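Local atomic coordinates of glycoside hydrolase family 61 (Trichoderma reesei QM6a, PDB entry 5O2X), a protein that probably cleaves cellulose and related polysaccharides by copper-dependent oxidation, as a lytic polysaccharide monooxygenase of family AA9. Residues A[13-16]-A[21-24]; A[51-54]-A[58-61]; A[82-87]-A[172-177]; A[119-122]-A[126-129]; A[151-156]-A[187-192]. All coordinates share one frame; numbering follows the deposited sequence. Where two conformers were deposited one is given.

Contact 1 (A[13-16]-A[21-24]); sequences WYQA and TFPY. With MAN (alpha-D-mannopyranose), chain P; MAN (alpha-D-mannopyranose), chain R.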
# COMPACT_ATOMS: atom_id res chain seq x y z
N TRP A 13 9.82 0.99 14.74
CA TRP A 13 8.38 1.08 14.71
C TRP A 13 7.94 2.57 14.59
O TRP A 13 8.40 3.40 15.37
CB TRP A 13 7.84 0.51 16.03
CG TRP A 13 6.36 0.31 16.18
CD1 TRP A 13 5.71 -0.88 16.10
CD2 TRP A 13 5.38 1.26 16.60
NE1 TRP A 13 4.39 -0.72 16.42
CE2 TRP A 13 4.15 0.57 16.78
CE3 TRP A 13 5.42 2.62 16.92
CZ2 TRP A 13 2.97 1.23 17.22
CZ3 TRP A 13 4.25 3.23 17.40
CH2 TRP A 13 3.09 2.54 17.53
N TYR A 14 7.01 2.80 13.68
CA TYR A 14 6.33 4.09 13.52
C TYR A 14 4.84 3.89 13.67
O TYR A 14 4.25 3.02 13.01
CB TYR A 14 6.57 4.71 12.14
CG TYR A 14 8.00 5.13 11.90
CD1 TYR A 14 8.96 4.22 11.51
CD2 TYR A 14 8.37 6.47 12.05
CE1 TYR A 14 10.28 4.63 11.28
CE2 TYR A 14 9.66 6.88 11.85
CZ TYR A 14 10.63 5.95 11.46
OH TYR A 14 11.92 6.38 11.26
N GLN A 15 4.21 4.77 14.44
CA GLN A 15 2.76 4.80 14.53
C GLN A 15 2.19 5.19 13.17
O GLN A 15 2.58 6.19 12.58
CB GLN A 15 2.36 5.82 15.58
CG GLN A 15 0.88 5.84 15.93
CD GLN A 15 0.57 6.85 17.04
OE1 GLN A 15 1.27 7.82 17.24
NE2 GLN A 15 -0.53 6.61 17.73
N ALA A 16 1.22 4.42 12.68
CA ALA A 16 0.55 4.79 11.45
C ALA A 16 -0.65 5.71 11.74
O ALA A 16 -0.98 5.95 12.90
CB ALA A 16 0.08 3.53 10.71
N THR A 21 -9.37 5.88 15.42
CA THR A 21 -9.01 6.51 16.70
C THR A 21 -8.76 7.99 16.52
O THR A 21 -9.34 8.84 17.21
CB THR A 21 -7.79 5.80 17.29
OG1 THR A 21 -8.10 4.41 17.45
CG2 THR A 21 -7.39 6.38 18.63
N PHE A 22 -7.84 8.34 15.62
CA PHE A 22 -7.42 9.74 15.48
C PHE A 22 -8.54 10.71 15.15
O PHE A 22 -8.51 11.82 15.71
CB PHE A 22 -6.31 9.87 14.43
CG PHE A 22 -4.97 9.32 14.79
CD1 PHE A 22 -4.74 8.39 15.79
CD2 PHE A 22 -3.88 9.72 14.02
CE1 PHE A 22 -3.47 7.85 15.99
CE2 PHE A 22 -2.63 9.22 14.24
CZ PHE A 22 -2.42 8.25 15.18
N PRO A 23 -9.56 10.36 14.35
CA PRO A 23 -10.60 11.33 14.05
C PRO A 23 -11.37 11.73 15.30
O PRO A 23 -12.02 12.79 15.32
CB PRO A 23 -11.50 10.60 13.06
CG PRO A 23 -10.58 9.63 12.38
CD PRO A 23 -9.68 9.18 13.48
N TYR A 24 -11.35 10.89 16.33
CA TYR A 24 -12.08 11.15 17.57
C TYR A 24 -11.30 12.01 18.55
O TYR A 24 -11.84 12.43 19.58
CB TYR A 24 -12.50 9.84 18.22
CG TYR A 24 -13.30 8.98 17.30
CD1 TYR A 24 -14.60 9.31 16.96
CD2 TYR A 24 -12.78 7.78 16.78
CE1 TYR A 24 -15.37 8.49 16.14
CE2 TYR A 24 -13.52 6.96 15.95
CZ TYR A 24 -14.81 7.30 15.62
OH TYR A 24 -15.60 6.48 14.86
C1 MAN P . 8.57 1.66 20.77
C2 MAN P . 8.87 0.19 20.95
C3 MAN P . 7.85 -0.54 20.07
C4 MAN P . 6.42 -0.12 20.35
C5 MAN P . 6.27 1.37 20.24
C6 MAN P . 4.87 1.83 20.62
O2 MAN P . 8.76 -0.09 22.35
O3 MAN P . 7.93 -1.90 20.36
O4 MAN P . 5.44 -0.79 19.59
O5 MAN P . 7.22 1.93 21.12
O6 MAN P . 4.91 3.25 20.84
C1 MAN R . 12.42 11.15 10.57
C2 MAN R . 12.49 9.91 11.42
C3 MAN R . 13.55 10.03 12.48
C4 MAN R . 14.88 10.47 11.87
C5 MAN R . 14.72 11.71 10.99
C6 MAN R . 16.00 12.04 10.25
O2 MAN R . 12.78 8.82 10.53
O3 MAN R . 13.70 8.79 13.16
O4 MAN R . 15.81 10.78 12.91
O5 MAN R . 13.69 11.50 10.02
O6 MAN R . 15.86 13.23 9.49
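Gln-15 and Phe-22 meet where the strand 12-15 leaves the immunoglobulin-like beta sandwich common to AA9 enzymes and the chain turns into the 3-10 segment 22-24. Gln-15 CB leaves the strand in the direction of the turn. With CG anti to the backbone N (chi1 -172°) and the chain extended beyond it, the side chain reaches out at full length: CG comes to 4.2 Å from Phe-22 CZ, CD to 3.8 Å from the same atom, and NE2 closes to 3.6 Å from both Phe-22 CZ and CE1. The amide thus arrives at the rim of the phenyl ring, near its plane, while the amide's own plane stands 82° to it. Phe-22 also packs against Tyr-17 and Pro-29, and Pro-29 touches Gln-15 as well.

Further back on the strand the side chains meet sugars. The Trp-13 indole lies under a mannose whose O4 sits over one face, 3.3 Å from Trp-13 NE1, with C5 and C6 of the sugar over the six-membered ring. Replacing Trp-13 by an alanine removes that flat surface, and would probably leave the sugar face at O4, C5 and C6 without its packing partner. Tyr-14 OH hydrogen-bonds O2 of a second mannose at 2.7 Å. At the far end, Ala-16 O approaches Phe-22 CZ to 3.5 Å.

Contact 2 (A[51-54]-A[58-61]); sequences NPDI and KNAT. With NAG (2-acetamido-2-deoxy-beta-D-glucopyranose), chain B.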
# COMPACT_ATOMS: atom_id res chain seq x y z
N ASN A 51 -11.37 8.90 -9.33
CA ASN A 51 -11.61 9.93 -8.33
C ASN A 51 -10.38 10.01 -7.44
O ASN A 51 -9.72 8.99 -7.22
CB ASN A 51 -12.82 9.47 -7.46
CG ASN A 51 -13.18 10.48 -6.38
OD1 ASN A 51 -12.65 10.51 -5.20
ND2 ASN A 51 -14.07 11.37 -6.75
N PRO A 52 -10.10 11.17 -6.83
CA PRO A 52 -8.95 11.30 -5.95
C PRO A 52 -8.91 10.31 -4.80
O PRO A 52 -7.82 10.05 -4.27
CB PRO A 52 -9.05 12.76 -5.46
CG PRO A 52 -10.46 13.20 -5.73
CD PRO A 52 -10.83 12.46 -6.96
N ASP A 53 -10.04 9.79 -4.38
CA ASP A 53 -10.05 8.82 -3.26
C ASP A 53 -9.17 7.61 -3.50
O ASP A 53 -8.69 7.01 -2.54
CB ASP A 53 -11.49 8.36 -2.97
CG ASP A 53 -12.33 9.39 -2.25
OD1 ASP A 53 -11.82 10.43 -1.80
OD2 ASP A 53 -13.56 9.09 -2.13
N ILE A 54 -8.99 7.18 -4.76
CA ILE A 54 -8.17 5.97 -4.98
C ILE A 54 -6.70 6.21 -4.66
O ILE A 54 -5.96 5.24 -4.44
CB ILE A 54 -8.33 5.47 -6.43
CG1 ILE A 54 -7.79 4.05 -6.62
CG2 ILE A 54 -7.66 6.42 -7.44
CD1 ILE A 54 -8.37 2.99 -5.70
N LYS A 58 -10.06 7.58 1.15
CA LYS A 58 -11.08 8.62 1.11
C LYS A 58 -10.63 9.93 1.74
O LYS A 58 -10.16 10.00 2.87
CB LYS A 58 -12.35 8.12 1.79
CG LYS A 58 -13.03 7.04 1.01
CD LYS A 58 -14.31 6.56 1.74
CE LYS A 58 -15.00 5.45 1.01
NZ LYS A 58 -16.24 5.06 1.72
N ASN A 59 -10.81 11.00 0.96
CA ASN A 59 -10.57 12.36 1.43
C ASN A 59 -9.16 12.53 1.95
O ASN A 59 -8.91 13.42 2.76
CB ASN A 59 -11.61 12.78 2.48
CG ASN A 59 -12.97 12.84 1.94
OD1 ASN A 59 -13.19 12.77 0.74
ND2 ASN A 59 -13.93 13.03 2.85
N ALA A 60 -8.17 11.76 1.45
CA ALA A 60 -6.91 11.73 2.17
C ALA A 60 -6.18 13.07 2.05
O ALA A 60 -6.16 13.70 1.00
CB ALA A 60 -6.02 10.62 1.65
N THR A 61 -5.52 13.42 3.15
CA THR A 61 -4.66 14.60 3.20
C THR A 61 -3.30 14.18 3.73
O THR A 61 -3.15 13.19 4.47
CB THR A 61 -5.30 15.73 4.05
OG1 THR A 61 -5.59 15.25 5.36
CG2 THR A 61 -6.53 16.26 3.43
C1 NAG B . -15.28 13.24 2.44
C2 NAG B . -16.26 12.84 3.54
C3 NAG B . -17.67 13.23 3.06
C4 NAG B . -17.76 14.67 2.66
C5 NAG B . -16.67 15.01 1.67
C6 NAG B . -16.58 16.51 1.30
C7 NAG B . -16.16 10.80 4.88
C8 NAG B . -16.24 9.30 4.88
N2 NAG B . -16.23 11.39 3.72
O3 NAG B . -18.61 12.97 4.14
O4 NAG B . -19.05 14.97 2.11
O5 NAG B . -15.41 14.64 2.20
O6 NAG B . -16.62 17.33 2.45
O7 NAG B . -16.04 11.42 5.92
O HOH W 1 -14.60 10.47 -0.13
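Lys-58 packs beside Asp-53 through its carbon atoms. The aspartate lies against its backbone, OD1 3.5 Å from Lys-58 CA, and Asp-53 OD2 comes to 3.8 Å from Lys-58 CG. From there the lysine runs out extended, and in this conformer its NZ lies well away from the carboxylate.

At Asn-59 the contact becomes polar. Its backbone N-H points almost straight at the carboxylate, Asn-59 N to Asp-53 OD1 being 3.0 Å with an angle of 175° at the hydrogen, and it meets the oxygen from above the carboxylate plane. The Asn-59 side chain closes a second link through a water, which donates to Asn-59 OD1 at 2.8 Å and to Asp-53 OD2 at 2.6 Å. Both carboxylate oxygens are therefore used, and the carboxylate is likely to be fixed in its rotation. Asn-59 ND2 carries the N-acetylglucosamine, bonded to its C1. Ala-60 then gives its carbonyl O to Lys-106 NZ, and Thr-61 pairs through its backbone with Thr-35.

Asn-51 OD1, just ahead of the turn that leads into a short, weakly bonded helix, accepts from Asp-53 N at 2.8 Å, a capping bond. Together the capping bond and the carboxylate bond tie this turn to Asn-59, the first residue of the Asn-Ala-Thr sequon typical of N-glycosylation sites.

Contact 3 (A[82-87]-A[172-177]); sequences VPWPHP and QNYPQC. With CU (copper (II) ion), chain S; SO4 (sulfate ion), chain T.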
# COMPACT_ATOMS: atom_id res chain seq x y z
N VAL A 82 -6.78 -8.43 13.43
CA VAL A 82 -6.32 -9.75 13.08
C VAL A 82 -7.49 -10.72 13.14
O VAL A 82 -8.15 -10.79 14.20
CB VAL A 82 -5.20 -10.21 14.03
CG1 VAL A 82 -4.77 -11.63 13.74
CG2 VAL A 82 -4.01 -9.27 14.01
N PRO A 83 -7.79 -11.50 12.10
CA PRO A 83 -7.16 -11.58 10.82
C PRO A 83 -7.81 -10.66 9.80
O PRO A 83 -9.01 -10.41 9.80
CB PRO A 83 -7.41 -13.02 10.40
CG PRO A 83 -8.77 -13.32 10.96
CD PRO A 83 -8.79 -12.60 12.27
N TRP A 84 -7.02 -10.28 8.78
CA TRP A 84 -7.58 -9.70 7.57
C TRP A 84 -8.58 -10.72 6.98
O TRP A 84 -8.28 -11.90 6.92
CB TRP A 84 -6.44 -9.45 6.56
CG TRP A 84 -6.95 -8.95 5.25
CD1 TRP A 84 -7.14 -9.68 4.11
CD2 TRP A 84 -7.44 -7.64 4.96
NE1 TRP A 84 -7.72 -8.92 3.13
CE2 TRP A 84 -7.90 -7.65 3.63
CE3 TRP A 84 -7.52 -6.44 5.69
CZ2 TRP A 84 -8.47 -6.52 3.04
CZ3 TRP A 84 -8.05 -5.34 5.08
CH2 TRP A 84 -8.52 -5.38 3.80
N PRO A 85 -9.76 -10.26 6.54
CA PRO A 85 -10.84 -11.21 6.24
C PRO A 85 -11.00 -11.65 4.80
O PRO A 85 -11.86 -12.50 4.58
CB PRO A 85 -12.10 -10.48 6.76
CG PRO A 85 -11.78 -9.03 6.53
CD PRO A 85 -10.32 -8.91 6.85
N HIS A 86 -10.33 -11.07 3.83
CA HIS A 86 -10.70 -11.25 2.43
C HIS A 86 -9.56 -11.79 1.54
O HIS A 86 -8.41 -11.47 1.75
CB HIS A 86 -11.11 -9.93 1.78
CG HIS A 86 -12.15 -9.15 2.54
ND1 HIS A 86 -13.35 -9.68 2.90
CD2 HIS A 86 -12.17 -7.86 2.93
CE1 HIS A 86 -14.08 -8.71 3.47
NE2 HIS A 86 -13.39 -7.59 3.53
N PRO A 87 -9.92 -12.52 0.48
CA PRO A 87 -8.94 -12.97 -0.51
C PRO A 87 -8.63 -11.88 -1.56
O PRO A 87 -9.54 -11.25 -2.08
CB PRO A 87 -9.68 -14.13 -1.20
CG PRO A 87 -11.14 -13.73 -1.14
CD PRO A 87 -11.27 -13.07 0.20
N GLN A 172 -12.83 -4.34 -3.93
CA GLN A 172 -12.65 -3.40 -2.82
C GLN A 172 -11.19 -3.11 -2.65
O GLN A 172 -10.38 -4.01 -2.42
CB GLN A 172 -13.18 -4.02 -1.53
CG GLN A 172 -14.67 -4.29 -1.54
CD GLN A 172 -15.14 -5.08 -0.33
OE1 GLN A 172 -14.34 -5.41 0.55
NE2 GLN A 172 -16.42 -5.40 -0.30
N ASN A 173 -10.80 -1.83 -2.78
CA ASN A 173 -9.39 -1.46 -2.69
C ASN A 173 -9.14 -0.79 -1.34
O ASN A 173 -9.91 0.08 -0.90
CB ASN A 173 -9.00 -0.49 -3.79
CG ASN A 173 -9.00 -1.13 -5.16
OD1 ASN A 173 -9.97 -1.75 -5.57
ND2 ASN A 173 -7.89 -0.98 -5.87
N TYR A 174 -8.00 -1.14 -0.72
CA TYR A 174 -7.64 -0.62 0.59
C TYR A 174 -6.26 0.02 0.53
O TYR A 174 -5.27 -0.52 1.09
CB TYR A 174 -7.67 -1.75 1.63
CG TYR A 174 -9.04 -2.41 1.79
CD1 TYR A 174 -9.47 -3.40 0.94
CD2 TYR A 174 -9.89 -2.04 2.83
CE1 TYR A 174 -10.69 -4.02 1.13
CE2 TYR A 174 -11.13 -2.63 3.03
CZ TYR A 174 -11.51 -3.67 2.18
OH TYR A 174 -12.74 -4.25 2.41
N PRO A 175 -6.13 1.18 -0.12
CA PRO A 175 -4.81 1.86 -0.18
C PRO A 175 -4.49 2.55 1.13
O PRO A 175 -5.37 3.09 1.82
CB PRO A 175 -5.01 2.89 -1.31
CG PRO A 175 -6.50 3.19 -1.26
CD PRO A 175 -7.14 1.86 -0.93
N GLN A 176 -3.18 2.59 1.42
CA GLN A 176 -2.64 3.23 2.62
C GLN A 176 -1.32 3.90 2.21
O GLN A 176 -0.41 3.22 1.74
CB GLN A 176 -2.37 2.17 3.70
CG GLN A 176 -3.60 1.40 4.17
CD GLN A 176 -4.38 2.15 5.19
OE1 GLN A 176 -4.20 1.96 6.41
NE2 GLN A 176 -5.26 3.04 4.75
N CYS A 177 -1.26 5.21 2.39
CA CYS A 177 -0.08 5.98 1.99
C CYS A 177 0.76 6.41 3.18
O CYS A 177 0.23 6.74 4.26
CB CYS A 177 -0.50 7.25 1.25
SG CYS A 177 -1.17 6.87 -0.39
CU CU S . -13.89 -5.92 4.36
S SO4 T . -18.40 -7.67 2.75
O1 SO4 T . -18.79 -9.09 2.72
O2 SO4 T . -19.69 -6.96 2.94
O3 SO4 T . -17.41 -7.44 3.84
O4 SO4 T . -17.76 -7.29 1.54
O HOH W 2 -15.44 -5.86 3.04
O HOH W 3 -14.86 -7.05 6.25
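Trp-84 carries its CG anti to the backbone N (chi1 176°), which swings the indole against Tyr-174, whose own CG is anti to the carbonyl carbon (chi1 -61°). The two make a T-shaped pair: Trp-84 CH2 comes in edge-on over the centre of the tyrosine face, 3.6 Å from Tyr-174 CD1, with the planes at 89°. The phenol points to the copper. His-86 NE2 binds the metal at 1.9 Å, and Tyr-174 OH stands 2.8 Å from the copper, long for a bond, with a water 2.4 Å from the metal on the opposite side. A second water binds the copper at 2.0 Å and lies 2.8 Å from Gln-172 OE1, within hydrogen-bonding range. That same OE1 accepts from Tyr-174 OH at 2.7 Å, while Gln-172 NE2 hydrogen-bonds a sulfate, probably from the crystallisation liquor. A phenylalanine in place of Tyr-174 keeps the ring but not the hydroxyl, and would probably leave Gln-172 OE1 without that donor and the copper without its protein oxygen on this side. The methylated histidine at position 1 completes the protein ligands, giving the histidine brace of these monooxygenases. Such a centre, with waters at its other positions, is consistent with oxygen activation at an exchangeable site.

Contact 4 (A[119-122]-A[126-129]); sequences LLSG and GTWA. With SO4 (sulfate ion), chain U.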
# COMPACT_ATOMS: atom_id res chain seq x y z
N LEU A 119 -2.49 -14.32 -7.26
CA LEU A 119 -2.95 -15.67 -7.04
C LEU A 119 -1.74 -16.59 -6.99
O LEU A 119 -1.02 -16.73 -7.98
CB LEU A 119 -3.89 -16.06 -8.17
CG LEU A 119 -4.45 -17.47 -8.13
CD1 LEU A 119 -5.31 -17.74 -6.92
CD2 LEU A 119 -5.24 -17.69 -9.40
N LEU A 120 -1.55 -17.23 -5.87
CA LEU A 120 -0.39 -18.09 -5.70
C LEU A 120 -0.63 -19.47 -6.21
O LEU A 120 0.32 -20.14 -6.68
CB LEU A 120 0.01 -18.04 -4.25
CG LEU A 120 0.56 -16.62 -3.91
CD1 LEU A 120 0.75 -16.52 -2.44
CD2 LEU A 120 1.88 -16.38 -4.64
N SER A 121 -1.88 -19.94 -6.10
CA SER A 121 -2.22 -21.31 -6.50
C SER A 121 -3.72 -21.50 -6.48
O SER A 121 -4.45 -20.79 -5.74
CB SER A 121 -1.61 -22.33 -5.56
OG SER A 121 -2.06 -22.13 -4.24
N GLY A 122 -4.18 -22.47 -7.22
CA GLY A 122 -5.51 -22.99 -7.06
C GLY A 122 -6.58 -22.04 -7.58
O GLY A 122 -6.34 -21.12 -8.40
N GLY A 126 -8.78 -20.31 -4.20
CA GLY A 126 -7.33 -20.29 -4.36
C GLY A 126 -6.65 -19.65 -3.17
O GLY A 126 -7.28 -19.18 -2.25
N THR A 127 -5.32 -19.69 -3.21
CA THR A 127 -4.47 -19.05 -2.21
C THR A 127 -3.90 -17.78 -2.82
O THR A 127 -3.41 -17.81 -3.95
CB THR A 127 -3.31 -19.98 -1.80
OG1 THR A 127 -3.82 -21.19 -1.26
CG2 THR A 127 -2.41 -19.36 -0.80
N TRP A 128 -3.98 -16.70 -2.06
CA TRP A 128 -3.66 -15.35 -2.53
C TRP A 128 -2.57 -14.74 -1.65
O TRP A 128 -2.32 -15.17 -0.53
CB TRP A 128 -4.93 -14.46 -2.48
CG TRP A 128 -5.98 -14.90 -3.42
CD1 TRP A 128 -6.85 -15.92 -3.26
CD2 TRP A 128 -6.20 -14.37 -4.74
NE1 TRP A 128 -7.65 -16.03 -4.37
CE2 TRP A 128 -7.26 -15.10 -5.30
CE3 TRP A 128 -5.63 -13.35 -5.49
CZ2 TRP A 128 -7.71 -14.87 -6.57
CZ3 TRP A 128 -6.09 -13.12 -6.76
CH2 TRP A 128 -7.13 -13.87 -7.29
N ALA A 129 -2.03 -13.61 -2.12
CA ALA A 129 -1.18 -12.80 -1.27
C ALA A 129 -1.78 -12.55 0.11
O ALA A 129 -1.09 -12.60 1.12
CB ALA A 129 -0.87 -11.47 -1.94
S SO4 U . -4.86 -24.11 -2.85
O1 SO4 U . -4.09 -24.87 -1.83
O2 SO4 U . -5.98 -24.94 -3.32
O3 SO4 U . -3.98 -23.60 -3.92
O4 SO4 U . -5.43 -22.89 -2.27
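Two residues, Leu-120 and Ser-121, stand against the one Thr-127, a classic beta bulge, and both amides turn to one acceptor. Thr-127 O takes Leu-120 N at 2.7 Å and, weakly, Ser-121 N at 3.4 Å. In return Thr-127 N donates to Ser-121 O at 2.9 Å, making Ser-121 and Thr-127 a hydrogen-bonded antiparallel pair. Their hydroxyls share a face beside one sulfate, probably from the crystallisation liquor: Thr-127 OG1 donates to sulfate O4 at 2.5 Å, whereas the approach of Ser-121 OG to O3 is too short to trust.

On the other face the contact is apolar. Leu-119 CD1 lies over the Trp-128 indole in a CH-pi contact, 4.0 Å from the centroid of the five-membered ring, with Trp-128 CE2 at 3.7 Å. The indole's NE1 is satisfied by Pro-125 O, inside the hairpin loop. Gly-126 has a positive phi, and a side chain there would run into Leu-119 CD1 and Ser-121 O.

The hairpin ends the long strand 110-121, and strand 127-128 passes directly into helix 129-135: Trp-128 is its N-cap residue, its N bound to Asp-131 OD2, while its ring packs on Leu-162, Ile-210 and, edge-to-face, Tyr-217.

Contact 5 (A[151-156]-A[187-192]); sequences GNYVLR and SLQPSG. With MAN (alpha-D-mannopyranose), chain D.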
# COMPACT_ATOMS: atom_id res chain seq x y z
N GLY A 151 15.48 10.71 -2.50
CA GLY A 151 14.35 11.59 -2.68
C GLY A 151 13.30 11.33 -1.62
O GLY A 151 13.45 10.42 -0.80
N ASN A 152 12.25 12.13 -1.68
CA ASN A 152 11.08 11.93 -0.82
C ASN A 152 10.00 11.27 -1.66
O ASN A 152 9.75 11.69 -2.80
CB ASN A 152 10.62 13.28 -0.32
CG ASN A 152 11.68 13.96 0.48
OD1 ASN A 152 12.33 13.34 1.32
ND2 ASN A 152 11.82 15.24 0.28
N TYR A 153 9.38 10.23 -1.10
CA TYR A 153 8.41 9.45 -1.82
C TYR A 153 7.19 9.15 -0.96
O TYR A 153 7.32 8.88 0.24
CB TYR A 153 8.97 8.09 -2.24
CG TYR A 153 10.18 8.15 -3.17
CD1 TYR A 153 11.47 8.30 -2.65
CD2 TYR A 153 10.05 8.04 -4.54
CE1 TYR A 153 12.60 8.39 -3.49
CE2 TYR A 153 11.16 8.12 -5.39
CZ TYR A 153 12.42 8.26 -4.84
OH TYR A 153 13.50 8.33 -5.71
N VAL A 154 6.02 9.12 -1.60
CA VAL A 154 4.85 8.50 -1.00
C VAL A 154 4.92 7.00 -1.35
O VAL A 154 5.01 6.62 -2.52
CB VAL A 154 3.55 9.11 -1.50
CG1 VAL A 154 2.35 8.32 -1.01
CG2 VAL A 154 3.43 10.54 -1.00
N LEU A 155 4.83 6.19 -0.29
CA LEU A 155 4.73 4.73 -0.37
C LEU A 155 3.23 4.41 -0.26
O LEU A 155 2.61 4.71 0.76
CB LEU A 155 5.54 4.12 0.75
CG LEU A 155 5.39 2.66 1.08
CD1 LEU A 155 5.76 1.83 -0.09
CD2 LEU A 155 6.22 2.32 2.31
N ARG A 156 2.67 3.82 -1.31
CA ARG A 156 1.26 3.47 -1.39
C ARG A 156 1.17 1.97 -1.38
O ARG A 156 1.47 1.29 -2.36
CB ARG A 156 0.64 4.07 -2.65
CG ARG A 156 -0.83 3.79 -2.85
CD ARG A 156 -1.31 4.29 -4.20
NE ARG A 156 -2.74 4.09 -4.44
CZ ARG A 156 -3.30 2.93 -4.74
NH1 ARG A 156 -2.53 1.86 -4.95
NH2 ARG A 156 -4.61 2.81 -4.84
N SER A 187 20.52 5.57 -8.72
CA SER A 187 19.87 6.60 -9.53
C SER A 187 18.57 6.14 -10.15
O SER A 187 18.02 6.85 -10.98
CB SER A 187 20.81 7.14 -10.60
OG SER A 187 21.06 6.14 -11.54
N LEU A 188 18.04 4.98 -9.74
CA LEU A 188 16.82 4.45 -10.34
C LEU A 188 15.65 5.43 -10.09
O LEU A 188 15.38 5.76 -8.92
CB LEU A 188 16.52 3.11 -9.72
CG LEU A 188 15.30 2.36 -10.21
CD1 LEU A 188 15.55 1.88 -11.61
CD2 LEU A 188 14.95 1.20 -9.29
N GLN A 189 14.98 5.82 -11.14
CA GLN A 189 13.84 6.74 -11.04
C GLN A 189 12.79 6.32 -12.06
O GLN A 189 12.72 6.87 -13.14
CB GLN A 189 14.29 8.20 -11.18
CG GLN A 189 13.21 9.21 -10.75
CD GLN A 189 12.82 9.13 -9.30
OE1 GLN A 189 11.67 8.85 -8.97
NE2 GLN A 189 13.77 9.42 -8.42
N PRO A 190 12.00 5.30 -11.73
CA PRO A 190 11.16 4.66 -12.72
C PRO A 190 9.96 5.51 -13.12
O PRO A 190 9.47 6.33 -12.36
CB PRO A 190 10.68 3.39 -12.00
CG PRO A 190 11.69 3.14 -10.98
CD PRO A 190 12.03 4.50 -10.48
N SER A 191 9.49 5.26 -14.32
CA SER A 191 8.30 5.87 -14.87
C SER A 191 7.05 5.46 -14.11
O SER A 191 6.86 4.27 -13.86
CB SER A 191 8.17 5.44 -16.34
OG SER A 191 7.03 5.96 -16.92
N GLY A 192 6.24 6.43 -13.72
CA GLY A 192 5.02 6.15 -12.96
C GLY A 192 3.73 6.48 -13.68
O GLY A 192 3.73 6.98 -14.80
C1 MAN D . 6.80 5.37 -18.24
C2 MAN D . 6.05 6.50 -18.95
C3 MAN D . 4.73 6.75 -18.26
C4 MAN D . 3.93 5.44 -18.13
C5 MAN D . 4.76 4.34 -17.46
C6 MAN D . 3.96 3.04 -17.49
O2 MAN D . 5.78 6.16 -20.32
O3 MAN D . 4.00 7.75 -18.99
O4 MAN D . 2.77 5.69 -17.33
O5 MAN D . 6.00 4.17 -18.15
O6 MAN D . 4.55 2.04 -16.70
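Tyr-153 OH is held by two groups: it accepts from Gln-189 NE2 at 2.9 Å and donates to the carbonyl O of Ala-149, just ahead of the strand. The hydroxyl is thus used in both directions, which is likely to fix the rotation of the phenol O-H. The bond from the amide is somewhat bent, 146° at the hydrogen, and the hydroxyl lies a little out of the amide plane.

Gln-189 reaches this point by a kink. The chain turns about its CB-CG bond (chi2 63°), and the amide swings round to lie nearly coplanar with the tyrosine ring, 9° between the planes. The ring and the amide approach head-on and meet at their edges. NE2 takes the hydroxyl, while Gln-189 OE1 sits beside the ring rim, 3.7 Å from Tyr-153 CE2. That oxygen has its own donor in Asn-96 ND2, so both ends of the amide are engaged, one by strand 151-161 and the other by the neighbouring strand 90-96.

Farther along the loop, Ser-191 OG carries an O-linked mannose, joined to its C1. The sugar folds back on the chain, its O4 donating to Gly-192 O at 3.0 Å.

Tyr-153 belongs to strand 151-161, which lies between 90-96 and 172-183 in the larger sheet, and its buried ring touches Leu-94, Val-182 and Phe-112. The loop 187-192 leads from strand 172-183 toward strand 193-194, and both Gln-189 and Pro-190 rest on Phe-112 of strand 110-121.

In the fold
Contacts 3, 4 and 5 are partly buried and all reach the larger sheet, whereas contact 1 starts from the five-stranded one. Contacts 3 and 5 share the neighbouring strands 172-183 and 151-161: Cys-177 packs on Val-154, and Pro-175 on Arg-156. Contact 2 lies at the surface and relies on a carboxylate and a water beside a glycan, yet it ties into the sheet through Ile-54, whose O is probably hydrogen-bonded to Arg-156 NH2. Contact 1 is buried but purely packing, ring against amide and carbonyl. Contact 4, nested within the chain loop closed by contact 3, pairs backbones and adds leucine-on-indole packing; its Trp-128 touches Pro-87. Metal chemistry belongs to contact 3.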